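Local atomic coordinates of 2-dehydropantoate 2-reductase (Bacillus subtilis, PDB entry 3EGO), a protein that probably catalyses the NADPH-dependent reduction of 2-dehydropantoate (ketopantoate) to (R)-pantoate, the second step of pantoate formation in pantothenate biosynthesis. Residues Asp173-Leu178 and Arg221-Glu226; Asn199-Leu202 and Ala207-Ala210; Leu214-Ala219 and Glu229-Arg234. All coordinates share one frame; numbering follows the deposited sequence.

Interaction 1: residues Asp173-Leu178 and Arg221-Glu226; sequences DWYRLL and RILKLE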
loop_
_atom_site.group_PDB
_atom_site.type_symbol
_atom_site.label_atom_id
_atom_site.label_comp_id
_atom_site.label_asym_id
_atom_site.label_seq_id
_atom_site.Cartn_x
_atom_site.Cartn_y
_atom_site.Cartn_z
ATOM N N ASP A 173 34.691 -6.475 8.992
ATOM C CA ASP A 173 33.440 -7.069 9.506
ATOM C C ASP A 173 32.306 -7.076 8.462
ATOM O O ASP A 173 31.644 -6.055 8.250
ATOM C CB ASP A 173 32.977 -6.292 10.715
ATOM C CG ASP A 173 31.708 -6.888 11.339
ATOM O OD1 ASP A 173 31.318 -8.037 11.000
ATOM O OD2 ASP A 173 31.124 -6.194 12.186
ATOM N N TRP A 174 32.095 -8.225 7.856
ATOM C CA TRP A 174 31.110 -8.384 6.782
ATOM C C TRP A 174 29.719 -8.055 7.337
ATOM O O TRP A 174 28.896 -7.414 6.667
ATOM C CB TRP A 174 31.179 -9.808 6.171
ATOM C CG TRP A 174 30.531 -10.907 6.975
ATOM C CD1 TRP A 174 31.162 -11.842 7.745
ATOM C CD2 TRP A 174 29.119 -11.205 7.060
ATOM N NE1 TRP A 174 30.234 -12.689 8.321
ATOM C CE2 TRP A 174 28.976 -12.312 7.927
ATOM C CE3 TRP A 174 27.969 -10.626 6.508
ATOM C CZ2 TRP A 174 27.719 -12.868 8.243
ATOM C CZ3 TRP A 174 26.734 -11.163 6.822
ATOM C CH2 TRP A 174 26.621 -12.287 7.680
ATOM N N TYR A 175 29.469 -8.425 8.594
ATOM C CA TYR A 175 28.107 -8.297 9.100
ATOM C C TYR A 175 27.765 -6.851 9.366
ATOM O O TYR A 175 26.682 -6.369 9.014
ATOM C CB TYR A 175 27.888 -9.177 10.337
ATOM C CG TYR A 175 26.466 -9.093 10.855
ATOM C CD1 TYR A 175 25.466 -9.915 10.342
ATOM C CD2 TYR A 175 26.126 -8.182 11.843
ATOM C CE1 TYR A 175 24.154 -9.826 10.821
ATOM C CE2 TYR A 175 24.821 -8.097 12.330
ATOM C CZ TYR A 175 23.856 -8.917 11.816
ATOM O OH TYR A 175 22.570 -8.817 12.305
ATOM N N ARG A 176 28.705 -6.113 9.941
ATOM C CA ARG A 176 28.517 -4.693 10.115
ATOM C C ARG A 176 28.374 -3.951 8.779
ATOM O O ARG A 176 27.552 -3.004 8.626
ATOM C CB ARG A 176 29.715 -4.114 10.880
ATOM C CG ARG A 176 29.559 -2.636 11.144
ATOM C CD ARG A 176 30.696 -2.106 12.022
ATOM N NE ARG A 176 30.793 -2.846 13.280
ATOM C CZ ARG A 176 31.787 -2.716 14.155
ATOM N NH1 ARG A 176 32.788 -1.876 13.908
ATOM N NH2 ARG A 176 31.783 -3.436 15.272
ATOM N N LEU A 177 29.207 -4.348 7.821
ATOM C CA LEU A 177 29.176 -3.704 6.494
ATOM C C LEU A 177 27.752 -3.772 5.869
ATOM O O LEU A 177 27.142 -2.746 5.501
ATOM C CB LEU A 177 30.219 -4.385 5.581
ATOM C CG LEU A 177 30.309 -3.718 4.194
ATOM C CD1 LEU A 177 30.501 -2.204 4.277
ATOM C CD2 LEU A 177 31.413 -4.372 3.402
ATOM N N LEU A 178 27.256 -4.980 5.754
ATOM C CA LEU A 178 25.961 -5.269 5.086
ATOM C C LEU A 178 24.745 -4.751 5.831
ATOM O O LEU A 178 23.804 -4.202 5.232
ATOM C CB LEU A 178 25.804 -6.775 4.813
ATOM C CG LEU A 178 26.826 -7.539 3.947
ATOM C CD1 LEU A 178 26.234 -8.692 3.168
ATOM C CD2 LEU A 178 27.577 -6.658 3.023
ATOM N N ARG A 221 16.526 -3.965 16.247
ATOM C CA ARG A 221 16.591 -5.107 17.164
ATOM C C ARG A 221 16.859 -6.455 16.494
ATOM O O ARG A 221 17.665 -7.256 16.999
ATOM C CB ARG A 221 15.341 -5.194 18.038
ATOM C CG ARG A 221 15.342 -6.384 18.997
ATOM C CD ARG A 221 16.598 -6.394 19.936
ATOM N NE ARG A 221 16.650 -7.621 20.740
ATOM C CZ ARG A 221 17.165 -8.769 20.311
ATOM N NH1 ARG A 221 17.710 -8.844 19.096
ATOM N NH2 ARG A 221 17.146 -9.845 21.090
ATOM N N ILE A 222 16.197 -6.736 15.371
ATOM C CA ILE A 222 16.386 -8.002 14.674
ATOM C C ILE A 222 17.857 -8.163 14.247
ATOM O O ILE A 222 18.446 -9.258 14.337
ATOM C CB ILE A 222 15.477 -8.074 13.391
ATOM C CG1 ILE A 222 13.993 -8.224 13.774
ATOM C CG2 ILE A 222 15.879 -9.201 12.500
ATOM C CD1 ILE A 222 13.011 -7.694 12.675
ATOM N N LEU A 223 18.451 -7.065 13.791
ATOM C CA LEU A 223 19.845 -7.097 13.309
ATOM C C LEU A 223 20.870 -6.988 14.444
ATOM O O LEU A 223 22.091 -7.200 14.214
ATOM C CB LEU A 223 20.093 -5.951 12.316
ATOM C CG LEU A 223 19.287 -6.020 11.024
ATOM C CD1 LEU A 223 19.341 -4.675 10.313
ATOM C CD2 LEU A 223 19.718 -7.179 10.091
ATOM N N LYS A 224 20.395 -6.602 15.632
ATOM C CA LYS A 224 21.265 -6.375 16.785
ATOM C C LYS A 224 22.358 -5.347 16.470
ATOM O O LYS A 224 23.551 -5.602 16.665
ATOM C CB LYS A 224 21.891 -7.707 17.205
ATOM C CG LYS A 224 20.893 -8.708 17.750
ATOM C CD LYS A 224 21.466 -10.108 17.759
ATOM C CE LYS A 224 20.583 -11.048 18.544
ATOM N NZ LYS A 224 21.096 -12.450 18.480
ATOM N N LEU A 225 21.948 -4.190 15.971
ATOM C CA LEU A 225 22.889 -3.158 15.575
ATOM C C LEU A 225 23.611 -2.574 16.773
ATOM O O LEU A 225 22.974 -2.178 17.754
ATOM C CB LEU A 225 22.156 -2.040 14.843
ATOM C CG LEU A 225 21.533 -2.481 13.519
ATOM C CD1 LEU A 225 21.038 -1.265 12.781
ATOM C CD2 LEU A 225 22.547 -3.266 12.693
ATOM N N GLU A 226 24.935 -2.490 16.666
ATOM C CA GLU A 226 25.767 -1.921 17.718
ATOM C C GLU A 226 25.210 -0.584 18.203
ATOM O O GLU A 226 24.590 -0.511 19.261
ATOM C CB GLU A 226 27.220 -1.769 17.232
#

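Interaction 2: residues Asn199-Leu202 and Ala207-Ala210; sequences NGEL and AYLA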
loop_
_atom_site.group_PDB
_atom_site.type_symbol
_atom_site.label_atom_id
_atom_site.label_comp_id
_atom_site.label_asym_id
_atom_site.label_seq_id
_atom_site.Cartn_x
_atom_site.Cartn_y
_atom_site.Cartn_z
ATOM N N ASN A 199 11.621 10.357 -1.110
ATOM C CA ASN A 199 12.267 10.067 0.158
ATOM C C ASN A 199 12.134 11.184 1.180
ATOM O O ASN A 199 12.007 10.919 2.371
ATOM C CB ASN A 199 13.761 9.791 -0.042
ATOM C CG ASN A 199 14.038 8.479 -0.752
ATOM O OD1 ASN A 199 13.135 7.814 -1.254
ATOM N ND2 ASN A 199 15.310 8.102 -0.799
ATOM N N GLY A 200 12.218 12.436 0.725
ATOM C CA GLY A 200 12.201 13.551 1.653
ATOM C C GLY A 200 10.870 13.655 2.373
ATOM O O GLY A 200 10.799 14.157 3.491
ATOM N N GLU A 201 9.810 13.177 1.730
ATOM C CA GLU A 201 8.491 13.226 2.341
ATOM C C GLU A 201 8.403 12.398 3.627
ATOM O O GLU A 201 7.564 12.663 4.471
ATOM C CB GLU A 201 7.385 12.834 1.350
ATOM C CG GLU A 201 6.768 13.987 0.579
ATOM C CD GLU A 201 5.261 13.787 0.360
ATOM O OE1 GLU A 201 4.809 13.836 -0.807
ATOM O OE2 GLU A 201 4.530 13.556 1.357
ATOM N N LEU A 202 9.285 11.418 3.785
ATOM C CA LEU A 202 9.372 10.651 5.047
ATOM C C LEU A 202 9.825 11.489 6.245
ATOM O O LEU A 202 9.488 11.183 7.392
ATOM C CB LEU A 202 10.323 9.465 4.904
ATOM C CG LEU A 202 9.891 8.408 3.878
ATOM C CD1 LEU A 202 10.724 7.163 4.039
ATOM C CD2 LEU A 202 8.384 8.096 4.045
ATOM N N ALA A 207 3.794 12.025 10.881
ATOM C CA ALA A 207 3.366 10.604 11.026
ATOM C C ALA A 207 4.219 9.624 10.235
ATOM O O ALA A 207 4.474 8.507 10.694
ATOM C CB ALA A 207 1.857 10.402 10.679
ATOM N N TYR A 208 4.699 10.052 9.077
ATOM C CA TYR A 208 5.514 9.166 8.241
ATOM C C TYR A 208 6.853 8.927 8.903
ATOM O O TYR A 208 7.364 7.824 8.882
ATOM C CB TYR A 208 5.730 9.749 6.850
ATOM C CG TYR A 208 4.471 9.881 6.017
ATOM C CD1 TYR A 208 3.264 9.313 6.443
ATOM C CD2 TYR A 208 4.488 10.545 4.806
ATOM C CE1 TYR A 208 2.087 9.438 5.686
ATOM C CE2 TYR A 208 3.321 10.663 4.023
ATOM C CZ TYR A 208 2.125 10.104 4.476
ATOM O OH TYR A 208 0.973 10.215 3.721
ATOM N N LEU A 209 7.410 9.972 9.515
ATOM C CA LEU A 209 8.677 9.858 10.242
ATOM C C LEU A 209 8.520 8.916 11.436
ATOM O O LEU A 209 9.373 8.052 11.706
ATOM C CB LEU A 209 9.127 11.269 10.695
ATOM C CG LEU A 209 10.410 11.480 11.516
ATOM C CD1 LEU A 209 11.678 11.303 10.703
ATOM C CD2 LEU A 209 10.355 12.884 12.086
ATOM N N ALA A 210 7.426 9.102 12.173
ATOM C CA ALA A 210 7.076 8.238 13.297
ATOM C C ALA A 210 6.853 6.787 12.855
ATOM O O ALA A 210 7.294 5.837 13.525
ATOM C CB ALA A 210 5.803 8.790 14.038
#

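Interaction 3: residues Leu214-Ala219 and Glu229-Arg234; sequences LVFQEA and EKAWER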
loop_
_atom_site.group_PDB
_atom_site.type_symbol
_atom_site.label_atom_id
_atom_site.label_comp_id
_atom_site.label_asym_id
_atom_site.label_seq_id
_atom_site.Cartn_x
_atom_site.Cartn_y
_atom_site.Cartn_z
ATOM N N LEU A 214 9.195 3.425 13.909
ATOM C CA LEU A 214 8.656 2.140 14.349
ATOM C C LEU A 214 9.244 0.990 13.546
ATOM O O LEU A 214 9.551 -0.081 14.084
ATOM C CB LEU A 214 7.118 2.136 14.235
ATOM C CG LEU A 214 6.325 2.985 15.230
ATOM C CD1 LEU A 214 4.841 2.908 14.909
ATOM C CD2 LEU A 214 6.624 2.507 16.658
ATOM N N VAL A 215 9.369 1.197 12.232
ATOM C CA VAL A 215 10.043 0.209 11.396
ATOM C C VAL A 215 11.533 0.105 11.804
ATOM O O VAL A 215 12.064 -0.980 11.970
ATOM C CB VAL A 215 9.923 0.566 9.896
ATOM C CG1 VAL A 215 10.759 -0.366 9.051
ATOM C CG2 VAL A 215 8.433 0.454 9.464
ATOM N N PHE A 216 12.183 1.245 11.984
ATOM C CA PHE A 216 13.614 1.204 12.389
ATOM C C PHE A 216 13.818 0.349 13.675
ATOM O O PHE A 216 14.696 -0.527 13.770
ATOM C CB PHE A 216 14.106 2.631 12.620
ATOM C CG PHE A 216 15.500 2.684 13.172
ATOM C CD1 PHE A 216 16.588 2.642 12.311
ATOM C CD2 PHE A 216 15.723 2.740 14.546
ATOM C CE1 PHE A 216 17.894 2.669 12.816
ATOM C CE2 PHE A 216 17.029 2.775 15.053
ATOM C CZ PHE A 216 18.098 2.734 14.179
ATOM N N GLN A 217 12.974 0.603 14.671
ATOM C CA GLN A 217 13.103 -0.079 15.956
ATOM C C GLN A 217 13.023 -1.576 15.819
ATOM O O GLN A 217 13.802 -2.280 16.450
ATOM C CB GLN A 217 12.087 0.453 16.972
ATOM C CG GLN A 217 12.309 1.947 17.284
ATOM C CD GLN A 217 11.287 2.528 18.249
ATOM O OE1 GLN A 217 11.597 3.464 18.996
ATOM N NE2 GLN A 217 10.063 1.967 18.252
ATOM N N GLU A 218 12.094 -2.082 14.998
ATOM C CA GLU A 218 12.029 -3.520 14.754
ATOM C C GLU A 218 13.284 -4.035 14.069
ATOM O O GLU A 218 13.878 -5.036 14.474
ATOM C CB GLU A 218 10.822 -3.880 13.864
ATOM C CG GLU A 218 9.506 -3.378 14.375
ATOM C CD GLU A 218 8.311 -3.784 13.509
ATOM O OE1 GLU A 218 8.483 -4.138 12.315
ATOM O OE2 GLU A 218 7.193 -3.744 14.041
ATOM N N ALA A 219 13.644 -3.393 12.966
ATOM C CA ALA A 219 14.771 -3.857 12.164
ATOM C C ALA A 219 16.041 -3.795 12.976
ATOM O O ALA A 219 16.835 -4.727 12.964
ATOM C CB ALA A 219 14.922 -2.977 10.906
ATOM N N GLU A 229 21.348 4.708 18.207
ATOM C CA GLU A 229 21.057 6.135 18.055
ATOM C C GLU A 229 21.738 6.680 16.793
ATOM O O GLU A 229 21.177 7.522 16.066
ATOM C CB GLU A 229 21.462 6.927 19.311
ATOM C CG GLU A 229 20.579 6.618 20.544
ATOM C CD GLU A 229 21.024 7.341 21.828
ATOM O OE1 GLU A 229 22.171 7.122 22.289
ATOM O OE2 GLU A 229 20.207 8.110 22.390
ATOM N N LYS A 230 22.940 6.171 16.535
ATOM C CA LYS A 230 23.741 6.593 15.396
ATOM C C LYS A 230 23.128 6.075 14.101
ATOM O O LYS A 230 23.043 6.807 13.116
ATOM C CB LYS A 230 25.173 6.089 15.553
ATOM C CG LYS A 230 26.044 6.199 14.310
ATOM C CD LYS A 230 27.337 5.395 14.474
ATOM C CE LYS A 230 28.359 5.721 13.390
ATOM N NZ LYS A 230 27.750 5.714 12.026
ATOM N N ALA A 231 22.677 4.819 14.114
ATOM C CA ALA A 231 22.027 4.256 12.934
ATOM C C ALA A 231 20.740 5.007 12.580
ATOM O O ALA A 231 20.506 5.294 11.403
ATOM C CB ALA A 231 21.794 2.782 13.079
ATOM N N TRP A 232 19.940 5.374 13.582
ATOM C CA TRP A 232 18.730 6.172 13.328
ATOM C C TRP A 232 19.050 7.526 12.705
ATOM O O TRP A 232 18.327 8.004 11.816
ATOM C CB TRP A 232 17.899 6.354 14.617
ATOM C CG TRP A 232 16.639 7.214 14.474
ATOM C CD1 TRP A 232 16.278 8.278 15.267
ATOM C CD2 TRP A 232 15.585 7.071 13.506
ATOM N NE1 TRP A 232 15.075 8.801 14.849
ATOM C CE2 TRP A 232 14.631 8.079 13.772
ATOM C CE3 TRP A 232 15.354 6.188 12.446
ATOM C CZ2 TRP A 232 13.476 8.227 13.014
ATOM C CZ3 TRP A 232 14.210 6.336 11.701
ATOM C CH2 TRP A 232 13.287 7.351 11.979
ATOM N N GLU A 233 20.124 8.166 13.167
ATOM C CA GLU A 233 20.481 9.481 12.626
ATOM C C GLU A 233 20.812 9.368 11.151
ATOM O O GLU A 233 20.364 10.175 10.338
ATOM C CB GLU A 233 21.654 10.105 13.400
ATOM C CG GLU A 233 21.233 10.702 14.734
ATOM C CD GLU A 233 22.249 10.464 15.849
ATOM O OE1 GLU A 233 23.474 10.391 15.560
ATOM O OE2 GLU A 233 21.809 10.352 17.022
ATOM N N ARG A 234 21.562 8.324 10.841
ATOM C CA ARG A 234 22.022 7.961 9.499
ATOM C C ARG A 234 20.865 7.750 8.534
ATOM O O ARG A 234 20.810 8.362 7.460
ATOM C CB ARG A 234 22.855 6.684 9.610
ATOM C CG ARG A 234 23.479 6.174 8.331
ATOM C CD ARG A 234 24.385 4.966 8.625
ATOM N NE ARG A 234 24.349 3.938 7.578
ATOM C CZ ARG A 234 24.316 4.181 6.263
ATOM N NH1 ARG A 234 24.324 5.429 5.800
ATOM N NH2 ARG A 234 24.286 3.168 5.394
#

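Interaction 1: residues Asp173-Leu178 and Arg221-Glu226
Tyr-175 reaches from the first turn of its helix to the backbone of Leu-223, and the route is best followed outward from its CB. That carbon lies 3.9 Å above the centre of the Trp-174 ring, so the start of the side chain is packed before it leaves its own helix. With CG anti to the backbone N (chi1 -178°), this torsion carries the phenol across to residues 221-226. Farther out, Trp-174 CH2 meets the edge of the tyrosine ring near its plane. CE2 and CZ then come close to the carbonyl oxygen of Leu-223, which sits at the ring edge. At the tip, Tyr-175 OH donates a short hydrogen bond of 2.5 Å to Leu-223 O. The C=O...OH angle is 115° and the donor is tilted 26° from the carbonyl plane.

The accepting carbonyl belongs to the C-terminal end of helix 206-223, where a Schellman motif with Lys-224 at positive phi turns the chain. Carbonyls at such an end often have no helical NH to bind, and tyrosine suits this one because it combines a long apolar ring with a terminal donor. Tyr-175 OH also lies 3.8 Å from Leu-223 CB. The leucine itself is buried against Leu-182 and Leu-268. At the base of the tyrosine, Asp-173 is the N-cap of helix 174-195, and its OD1 accepts from Tyr-175 N at 3.1 Å, met from above the carboxylate plane.

Interaction 2: residues Asn199-Leu202 and Ala207-Ala210
Glu-201 and Leu-202 meet Tyr-208 and Leu-209 across the short link between two successive helices. At the start of the first segment, Asn-199 donates through ND2 to Thr-242 OG1, while its carbonyl O takes a 3.1 Å bond from Leu-202 N that bends the chain into the short helix. Gly-200 follows and is tied by its backbone to Lys-243. Glu-201 is the first to touch: its carbonyl O lies at the edge of the Tyr-208 ring, 3.7 Å from CD2. The glutamate chain is bent at chi2 and runs alongside the tyrosine in the same direction, with the carboxylate and ring planes only 23° apart. Its OE2 approaches Tyr-208 CE2 to 4.1 Å, a loose contact.

Leu-202, which is buried, supplies the apolar part. Its CD2 packs 4.2 Å from Tyr-208 CB, and leucine suits the spot because the same side chain also rests on Thr-192 of helix 174-195. The Leu-202 carbonyl O closes on the next helix, 3.2 Å from Leu-209 N and 3.3 Å from Leu-209 CB, but the angle at N is too poor for a hydrogen bond. Two consecutive helices, 201-204 and 206-223, are thus packed where one follows the other in the helical C-terminal region of a ketopantoate reductase, and the first segment begins at Asn-199, a probable substrate-binding residue.

Interaction 3: residues Leu214-Ala219 and Glu229-Arg234
Phe-216 and Trp-232 both turn CG anti to the backbone N, with chi1 values of 174° and 178°, and these torsions bring their aromatic groups together between two consecutive helices. The phenylalanine ring reaches across to the other backbone, where CZ comes within 3.3 Å of Trp-232 N, a close packing contact. The tryptophan side chain passes over one face of that ring. Its CB stands 3.9 Å from the ring centroid and makes a CH-pi contact, offset toward the rim. Beyond CB the indole slants across the base of the phenylalanine, where CE3 touches Phe-216 CG at 3.6 Å and CZ3 packs on Phe-216 CB. The phenyl ring and the six-membered ring of the indole have centroids 5.2 Å apart and planes inclined by 50°, a geometry that is neither a stack nor edge-to-face.

Ala-231 completes the seat. Its CB meets the edge of the phenyl ring in plane, 3.9 Å from CZ, and the small residue lets the ring come up against the helix backbone. A flat, wholly apolar phenylalanine is well suited here, since it can fill the seam while offering its face to one residue and its rim to another.

Around this pair, Phe-216 also packs on Ile-183 of helix 174-195, and Trp-232 also packs on Met-212 and Lys-213 of helix 206-223. Arg-234 NH2 bonds to Gly-180 O, tying helix 228-241 to helix 174-195. On the 206-223 side, Glu-218 takes bonds from His-281 ND1 and Leu-282 N of helix 280-291, and Leu-214 rests on His-281 of the second subunit.

How the interactions relate
Helix 206-223 runs through all three contacts: interaction 2 lies near its start, interaction 3 along its middle and interaction 1 at its end. Interaction 3 bridges the others, with its centre about 12 Å from that of interaction 1 and about 13 Å from that of interaction 2. It touches both, through Leu-225 CD1 and Ala-231 CB at 4.1 Å and through Leu-209 O and Trp-232 CH2 at 4.0 Å. Interactions 1 and 2 stay apart, about 14 Å between nearest atoms. The side chain of the probable proton donor Lys-181 lies about 9 Å from that of Leu-223, whereas interaction 2 includes the probable substrate-binding Asn-199.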